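Local coordinates for protein PKS (Streptomyces albus, PDB 4OQJ) that probably acts as a ketosynthase, condensing acyl units held on carrier proteins during assembly of the antibiotic oxazolomycin, at residues G235-P240 with H329-P334; R245-K250 with P338-A343; R576-A579 with P584-E587. All coordinates share one frame; numbering follows the deposited sequence.

Contact 1. Residues G235-P240 with H329-P334; sequences GMIFSP and HGTATP
I237 reaches across the gap with a nearly straight side chain and touches two threonines of the 329-334 loop at successive carbons. CG1 meets the T333 methyl, with CG1 to T333 CG2 at 3.7 Å. One bond further out, CD1 lies 3.9 Å from T331 CB and beside the methyl of the same residue. The isoleucine runs roughly at a right angle to the T331 side chain and at a slant to that of T333. Its length comes from two extended torsions, CG1 standing opposite the backbone N (chi1 -168°) and CD1 continuing the line (chi2 -177°). The shorter branch, CG2, is turned to one face of the neighbouring F238 ring, 3.4 Å above its plane and displaced toward the rim.

Both threonines bring carbon to the isoleucine. T333 OG1 accepts from the backbone N of G336, a cap at the turn leading into helix 336-348, and this bond helps hold the rotation that turns CG2 to I237. T331 also packs on H371. On the other side of the contact, I237 is tied by backbone hydrogen bonding to T254, as is S239, while M236, modelled as selenomethionine, packs on S157 of the second subunit.

A bound glycerol, probably from the crystallisation liquor, lies about 3 Å from the I237 side chain and is hydrogen-bonded to H329 NE2. Its position may mark a pocket, probably that of the active site, given the family's HGTAT sequence. No hydrogen bond joins the two loops, so their contact is purely apolar, carbon against carbon near that histidine.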
loop_
_atom_site.group_PDB
_atom_site.type_symbol
_atom_site.label_atom_id
_atom_site.label_comp_id
_atom_site.label_asym_id
_atom_site.label_seq_id
_atom_site.Cartn_x
_atom_site.Cartn_y
_atom_site.Cartn_z
ATOM N N GLY A 235 17.652 -13.310 -23.515
ATOM C CA GLY A 235 16.612 -12.299 -23.417
ATOM C C GLY A 235 16.162 -11.997 -21.996
ATOM O O GLY A 235 15.101 -11.403 -21.797
HETATM N N MSE A 236 16.964 -12.391 -21.007
HETATM C CA MSE A 236 16.578 -12.227 -19.609
HETATM C C MSE A 236 17.733 -11.727 -18.719
HETATM O O MSE A 236 18.897 -11.695 -19.125
HETATM C CB MSE A 236 16.013 -13.548 -19.076
HETATM C CG MSE A 236 14.744 -14.002 -19.809
HETATM SE SE MSE A 236 13.234 -14.311 -18.616
HETATM C CE MSE A 236 13.771 -16.074 -17.959
ATOM N N ILE A 237 17.381 -11.338 -17.498
ATOM C CA ILE A 237 18.252 -10.543 -16.643
ATOM C C ILE A 237 19.372 -11.369 -15.988
ATOM O O ILE A 237 20.238 -10.820 -15.311
ATOM C CB ILE A 237 17.409 -9.849 -15.539
ATOM C CG1 ILE A 237 18.221 -8.771 -14.796
ATOM C CG2 ILE A 237 16.842 -10.892 -14.574
ATOM C CD1 ILE A 237 17.481 -8.107 -13.653
ATOM N N PHE A 238 19.364 -12.681 -16.202
ATOM C CA PHE A 238 20.183 -13.585 -15.388
ATOM C C PHE A 238 21.526 -13.884 -16.037
ATOM O O PHE A 238 21.610 -14.125 -17.249
ATOM C CB PHE A 238 19.427 -14.890 -15.129
ATOM C CG PHE A 238 18.098 -14.690 -14.461
ATOM C CD1 PHE A 238 17.997 -13.929 -13.306
ATOM C CD2 PHE A 238 16.950 -15.244 -14.998
ATOM C CE1 PHE A 238 16.774 -13.737 -12.691
ATOM C CE2 PHE A 238 15.724 -15.054 -14.392
ATOM C CZ PHE A 238 15.634 -14.300 -13.238
ATOM N N SER A 239 22.573 -13.886 -15.226
ATOM C CA SER A 239 23.916 -14.000 -15.757
ATOM C C SER A 239 24.257 -15.436 -16.131
ATOM O O SER A 239 23.638 -16.371 -15.622
ATOM C CB SER A 239 24.937 -13.473 -14.754
ATOM O OG SER A 239 25.206 -14.434 -13.764
ATOM N N PRO A 240 25.250 -15.606 -17.024
ATOM C CA PRO A 240 25.666 -16.925 -17.506
ATOM C C PRO A 240 26.528 -17.715 -16.529
ATOM O O PRO A 240 26.729 -18.906 -16.768
ATOM C CB PRO A 240 26.492 -16.598 -18.764
ATOM C CG PRO A 240 26.265 -15.159 -19.047
ATOM C CD PRO A 240 25.962 -14.534 -17.746
ATOM N N HIS A 329 20.280 0.246 -7.595
ATOM C CA HIS A 329 19.471 -0.927 -7.880
ATOM C C HIS A 329 20.408 -2.022 -8.398
ATOM O O HIS A 329 20.376 -3.169 -7.942
ATOM C CB HIS A 329 18.385 -0.564 -8.890
ATOM C CG HIS A 329 17.469 -1.689 -9.219
ATOM N ND1 HIS A 329 16.733 -2.353 -8.264
ATOM C CD2 HIS A 329 17.170 -2.269 -10.405
ATOM C CE1 HIS A 329 16.017 -3.299 -8.845
ATOM N NE2 HIS A 329 16.266 -3.270 -10.143
ATOM N N GLY A 330 21.252 -1.646 -9.353
ATOM C CA GLY A 330 22.511 -2.341 -9.596
ATOM C C GLY A 330 22.436 -3.799 -10.016
ATOM O O GLY A 330 23.061 -4.658 -9.394
ATOM N N THR A 331 21.715 -4.076 -11.096
ATOM C CA THR A 331 21.482 -5.457 -11.530
ATOM C C THR A 331 22.497 -5.991 -12.544
ATOM O O THR A 331 22.419 -7.161 -12.935
ATOM C CB THR A 331 20.101 -5.590 -12.153
ATOM O OG1 THR A 331 19.979 -4.634 -13.213
ATOM C CG2 THR A 331 19.049 -5.343 -11.101
ATOM N N ALA A 332 23.430 -5.140 -12.966
ATOM C CA ALA A 332 24.525 -5.546 -13.855
ATOM C C ALA A 332 24.089 -5.959 -15.264
ATOM O O ALA A 332 24.694 -6.852 -15.864
ATOM C CB ALA A 332 25.332 -6.696 -13.207
ATOM N N THR A 333 23.053 -5.328 -15.808
ATOM C CA THR A 333 22.699 -5.573 -17.201
ATOM C C THR A 333 23.433 -4.551 -18.066
ATOM O O THR A 333 23.607 -3.409 -17.643
ATOM C CB THR A 333 21.179 -5.479 -17.458
ATOM O OG1 THR A 333 20.747 -4.118 -17.334
ATOM C CG2 THR A 333 20.415 -6.342 -16.479
ATOM N N PRO A 334 23.876 -4.957 -19.275
ATOM C CA PRO A 334 24.568 -4.038 -20.191
ATOM C C PRO A 334 23.759 -2.787 -20.524
ATOM O O PRO A 334 24.335 -1.720 -20.696
ATOM C CB PRO A 334 24.778 -4.885 -21.449
ATOM C CG PRO A 334 24.796 -6.270 -20.969
ATOM C CD PRO A 334 23.839 -6.329 -19.812
#

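Contact 2. Residues R245-K250 with P338-A343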
loop_
_atom_site.group_PDB
_atom_site.type_symbol
_atom_site.label_atom_id
_atom_site.label_comp_id
_atom_site.label_asym_id
_atom_site.label_seq_id
_atom_site.Cartn_x
_atom_site.Cartn_y
_atom_site.Cartn_z
ATOM N N ARG A 245 28.046 -8.736 -11.928
ATOM C CA ARG A 245 29.233 -7.884 -12.052
ATOM C C ARG A 245 28.834 -6.434 -12.290
ATOM O O ARG A 245 29.104 -5.866 -13.352
ATOM C CB ARG A 245 30.131 -8.388 -13.182
ATOM C CG ARG A 245 30.458 -9.874 -13.089
ATOM C CD ARG A 245 31.306 -10.342 -14.280
ATOM N NE ARG A 245 31.489 -11.794 -14.282
ATOM C CZ ARG A 245 32.404 -12.437 -13.559
ATOM N NH1 ARG A 245 33.228 -11.765 -12.768
ATOM N NH2 ARG A 245 32.493 -13.758 -13.623
ATOM N N ALA A 246 28.217 -5.837 -11.272
ATOM C CA ALA A 246 27.587 -4.535 -11.409
ATOM C C ALA A 246 28.590 -3.454 -11.803
ATOM O O ALA A 246 29.618 -3.270 -11.141
ATOM C CB ALA A 246 26.880 -4.146 -10.104
ATOM N N PHE A 247 28.253 -2.761 -12.891
ATOM C CA PHE A 247 28.984 -1.600 -13.424
ATOM C C PHE A 247 30.285 -1.968 -14.130
ATOM O O PHE A 247 30.966 -1.102 -14.690
ATOM C CB PHE A 247 29.236 -0.593 -12.303
ATOM C CG PHE A 247 27.979 -0.203 -11.585
ATOM C CD1 PHE A 247 26.956 0.426 -12.280
ATOM C CD2 PHE A 247 27.799 -0.490 -10.249
ATOM C CE1 PHE A 247 25.778 0.777 -11.649
ATOM C CE2 PHE A 247 26.620 -0.140 -9.606
ATOM C CZ PHE A 247 25.610 0.489 -10.310
ATOM N N ASP A 248 30.597 -3.259 -14.140
ATOM C CA ASP A 248 31.809 -3.765 -14.777
ATOM C C ASP A 248 31.623 -3.920 -16.280
ATOM O O ASP A 248 30.499 -4.046 -16.767
ATOM C CB ASP A 248 32.199 -5.111 -14.163
ATOM C CG ASP A 248 33.533 -5.631 -14.670
ATOM O OD1 ASP A 248 34.570 -5.270 -14.080
ATOM O OD2 ASP A 248 33.541 -6.413 -15.642
ATOM N N ALA A 249 32.731 -3.930 -17.014
ATOM C CA ALA A 249 32.672 -4.058 -18.468
ATOM C C ALA A 249 32.102 -5.413 -18.880
ATOM O O ALA A 249 31.520 -5.547 -19.959
ATOM C CB ALA A 249 34.056 -3.856 -19.070
ATOM N N LYS A 250 32.261 -6.412 -18.012
ATOM C CA LYS A 250 31.778 -7.761 -18.296
ATOM C C LYS A 250 30.398 -8.013 -17.684
ATOM O O LYS A 250 29.967 -9.160 -17.578
ATOM C CB LYS A 250 32.789 -8.797 -17.789
ATOM C CG LYS A 250 34.146 -8.678 -18.487
ATOM C CD LYS A 250 35.217 -9.572 -17.887
ATOM C CE LYS A 250 36.560 -9.312 -18.569
ATOM N NZ LYS A 250 37.466 -10.495 -18.574
ATOM N N PRO A 338 24.371 1.563 -17.552
ATOM C CA PRO A 338 24.593 2.945 -18.012
ATOM C C PRO A 338 23.389 3.843 -17.769
ATOM O O PRO A 338 23.548 5.019 -17.462
ATOM C CB PRO A 338 24.848 2.782 -19.517
ATOM C CG PRO A 338 25.364 1.383 -19.652
ATOM C CD PRO A 338 24.614 0.584 -18.627
ATOM N N ILE A 339 22.194 3.282 -17.893
ATOM C CA ILE A 339 20.975 4.040 -17.653
ATOM C C ILE A 339 20.894 4.490 -16.187
ATOM O O ILE A 339 20.547 5.646 -15.900
ATOM C CB ILE A 339 19.717 3.203 -18.056
ATOM C CG1 ILE A 339 19.578 3.215 -19.593
ATOM C CG2 ILE A 339 18.453 3.722 -17.384
ATOM C CD1 ILE A 339 18.348 2.541 -20.131
ATOM N N GLU A 340 21.225 3.604 -15.253
ATOM C CA GLU A 340 21.089 3.965 -13.846
ATOM C C GLU A 340 22.032 5.128 -13.504
ATOM O O GLU A 340 21.655 6.064 -12.797
ATOM C CB GLU A 340 21.357 2.771 -12.916
ATOM C CG GLU A 340 21.141 3.152 -11.452
ATOM C CD GLU A 340 20.959 1.965 -10.521
ATOM O OE1 GLU A 340 21.263 0.824 -10.939
ATOM O OE2 GLU A 340 20.504 2.189 -9.371
ATOM N N VAL A 341 23.243 5.081 -14.032
ATOM C CA VAL A 341 24.230 6.117 -13.749
ATOM C C VAL A 341 23.873 7.413 -14.471
ATOM O O VAL A 341 24.082 8.500 -13.938
ATOM C CB VAL A 341 25.625 5.649 -14.139
ATOM C CG1 VAL A 341 26.653 6.757 -13.933
ATOM C CG2 VAL A 341 26.002 4.406 -13.306
ATOM N N ALA A 342 23.344 7.301 -15.686
ATOM C CA ALA A 342 22.883 8.481 -16.416
ATOM C C ALA A 342 21.773 9.184 -15.638
ATOM O O ALA A 342 21.717 10.409 -15.587
ATOM C CB ALA A 342 22.396 8.101 -17.807
ATOM N N ALA A 343 20.897 8.404 -15.020
ATOM C CA ALA A 343 19.786 8.957 -14.260
ATOM C C ALA A 343 20.277 9.640 -12.984
ATOM O O ALA A 343 19.817 10.722 -12.642
ATOM C CB ALA A 343 18.779 7.860 -13.922
#
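F247 meets helix 336-348 with the CE1-CZ side of its ring, next to V341 and E340. From CB, which has no partner on the helix segment, the ring swings beside the backbone N (chi1 -54°) and carries its far half to the helix. CD1 is 4.2 Å from V341 CG2, and CE1 is slightly nearer to the same methyl, at 4.0 Å. At the tip, CZ looks toward the E340 carboxylate, 4.4 Å from OE1. Both partners approach the ring obliquely. A328 and L362 also pack on the phenylalanine, and L362 touches V341 as well.

The E340 carboxylate is buried, and its oxygens accept from the backbone N atoms of H329 and G330. F247 itself sits in the third position of a type II turn, which D248 N closes on R245 O at 3.1 Å. D248 OD2 then accepts from K250 N at 2.7 Å, making an Asx turn, while F247 N is held by D337 OD2 at the start of the helix. A loop packed on the helix that follows an HGTxT sequence fits the ketosynthase form of the thiolase fold.

Contact 3. Residues R576-A579 with P584-E587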
loop_
_atom_site.group_PDB
_atom_site.type_symbol
_atom_site.label_atom_id
_atom_site.label_comp_id
_atom_site.label_asym_id
_atom_site.label_seq_id
_atom_site.Cartn_x
_atom_site.Cartn_y
_atom_site.Cartn_z
ATOM N N ARG A 576 4.634 4.762 55.669
ATOM C CA ARG A 576 3.211 4.679 55.960
ATOM C C ARG A 576 2.914 3.579 56.975
ATOM O O ARG A 576 2.028 3.730 57.814
ATOM C CB ARG A 576 2.426 4.462 54.666
ATOM C CG ARG A 576 2.577 5.635 53.691
ATOM C CD ARG A 576 1.683 5.517 52.461
ATOM N NE ARG A 576 1.994 6.556 51.477
ATOM C CZ ARG A 576 1.536 7.807 51.521
ATOM N NH1 ARG A 576 0.729 8.206 52.506
ATOM N NH2 ARG A 576 1.886 8.669 50.571
ATOM N N CYS A 577 3.668 2.486 56.923
ATOM C CA CYS A 577 3.514 1.419 57.907
ATOM C C CYS A 577 3.939 1.882 59.298
ATOM O O CYS A 577 3.321 1.518 60.290
ATOM C CB CYS A 577 4.328 0.190 57.511
ATOM S SG CYS A 577 4.247 -1.135 58.723
ATOM N N ALA A 578 5.000 2.678 59.374
ATOM C CA ALA A 578 5.471 3.187 60.664
ATOM C C ALA A 578 4.442 4.147 61.267
ATOM O O ALA A 578 4.294 4.235 62.493
ATOM C CB ALA A 578 6.819 3.876 60.504
ATOM N N ALA A 579 3.739 4.870 60.399
ATOM C CA ALA A 579 2.669 5.763 60.835
ATOM C C ALA A 579 1.569 4.972 61.541
ATOM O O ALA A 579 1.128 5.335 62.634
ATOM C CB ALA A 579 2.104 6.517 59.651
ATOM N N PRO A 584 8.292 6.039 65.101
ATOM C CA PRO A 584 9.068 6.707 64.048
ATOM C C PRO A 584 9.810 5.714 63.149
ATOM O O PRO A 584 10.296 4.692 63.640
ATOM C CB PRO A 584 10.052 7.576 64.835
ATOM C CG PRO A 584 9.361 7.831 66.139
ATOM C CD PRO A 584 8.595 6.579 66.441
ATOM N N ALA A 585 9.884 6.015 61.856
ATOM C CA ALA A 585 10.551 5.139 60.896
ATOM C C ALA A 585 11.997 4.865 61.294
ATOM O O ALA A 585 12.460 3.728 61.225
ATOM C CB ALA A 585 10.501 5.749 59.506
ATOM N N ALA A 586 12.707 5.907 61.715
ATOM C CA ALA A 586 14.105 5.770 62.126
ATOM C C ALA A 586 14.261 4.768 63.267
ATOM O O ALA A 586 15.258 4.052 63.342
ATOM C CB ALA A 586 14.669 7.116 62.536
ATOM N N GLU A 587 13.272 4.725 64.154
ATOM C CA GLU A 587 13.278 3.777 65.261
ATOM C C GLU A 587 13.113 2.351 64.753
ATOM O O GLU A 587 13.870 1.460 65.135
ATOM C CB GLU A 587 12.169 4.111 66.260
ATOM C CG GLU A 587 12.657 4.846 67.495
ATOM C CD GLU A 587 11.520 5.297 68.388
ATOM O OE1 GLU A 587 10.721 4.431 68.815
ATOM O OE2 GLU A 587 11.423 6.516 68.651
#
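A578 and A585 meet across the short connection between helices 568-581 and 585-590, and their methyl groups are set at very different angles to the gap. The A578 methyl points straight at its partner: its bond, prolonged, passes within about 15° of the A585 CA. The A585 methyl is turned across that line instead, the two CB bonds lying about 76° apart. As a result A578 CB rests on backbone slightly more closely than on the other methyl, 4.0 Å from both A585 CA and A585 N, with the methyl-to-methyl approach a little longer, 4.2 Å between A578 CB and A585 CB. The same methyl is bordered by the carbonyl carbon of the preceding residue, P584 C lying 4.4 Å from A578 CB.

The neighbours of the pair face other ways. The CB bond of P584 leads away from the first helix, and the residue holds the N-cap position of the second, where its O accepts a weak bond from E587 N. A579 likewise directs its methyl away. C577 turns to a separate partner, packing on F598, A599 and Y602 of helix 594-610. A585 in its turn also touches F574 and D575, one turn back on the first helix.

With alanine on both sides, the backbones come close, A578 CA and A585 CA being 5.4 Å apart. No hydrogen bond or charge pair crosses the gap, and only 77 Å² is buried, both sides together. The chemistry is therefore short-range dispersion between small apolar groups, which lets the second helix start directly against the end of the first.

In the fold
Contacts 1 and 2 form one neighbourhood, their centres 10 Å apart, and their segments alternate along the chain: the loop before strand 259-267 supplies one half of each, and the stretch from H329 into helix 336-348 the other. Two probable hydrogen bonds, E340 OE2 to H329 N (2.6 Å) and OE1 to G330 N (2.9 Å), tie contact 2 to the loop carrying H329, whose NE2 meets a glycerol, probably from the crystallisation liquor, at what is probably the active site. A332 CB also packs 3.6 Å from A246 N. Contact 3 lies on the opposite side of the chain's centre, its nearest atoms about 62 Å from contact 1 and about 63 Å from contact 2.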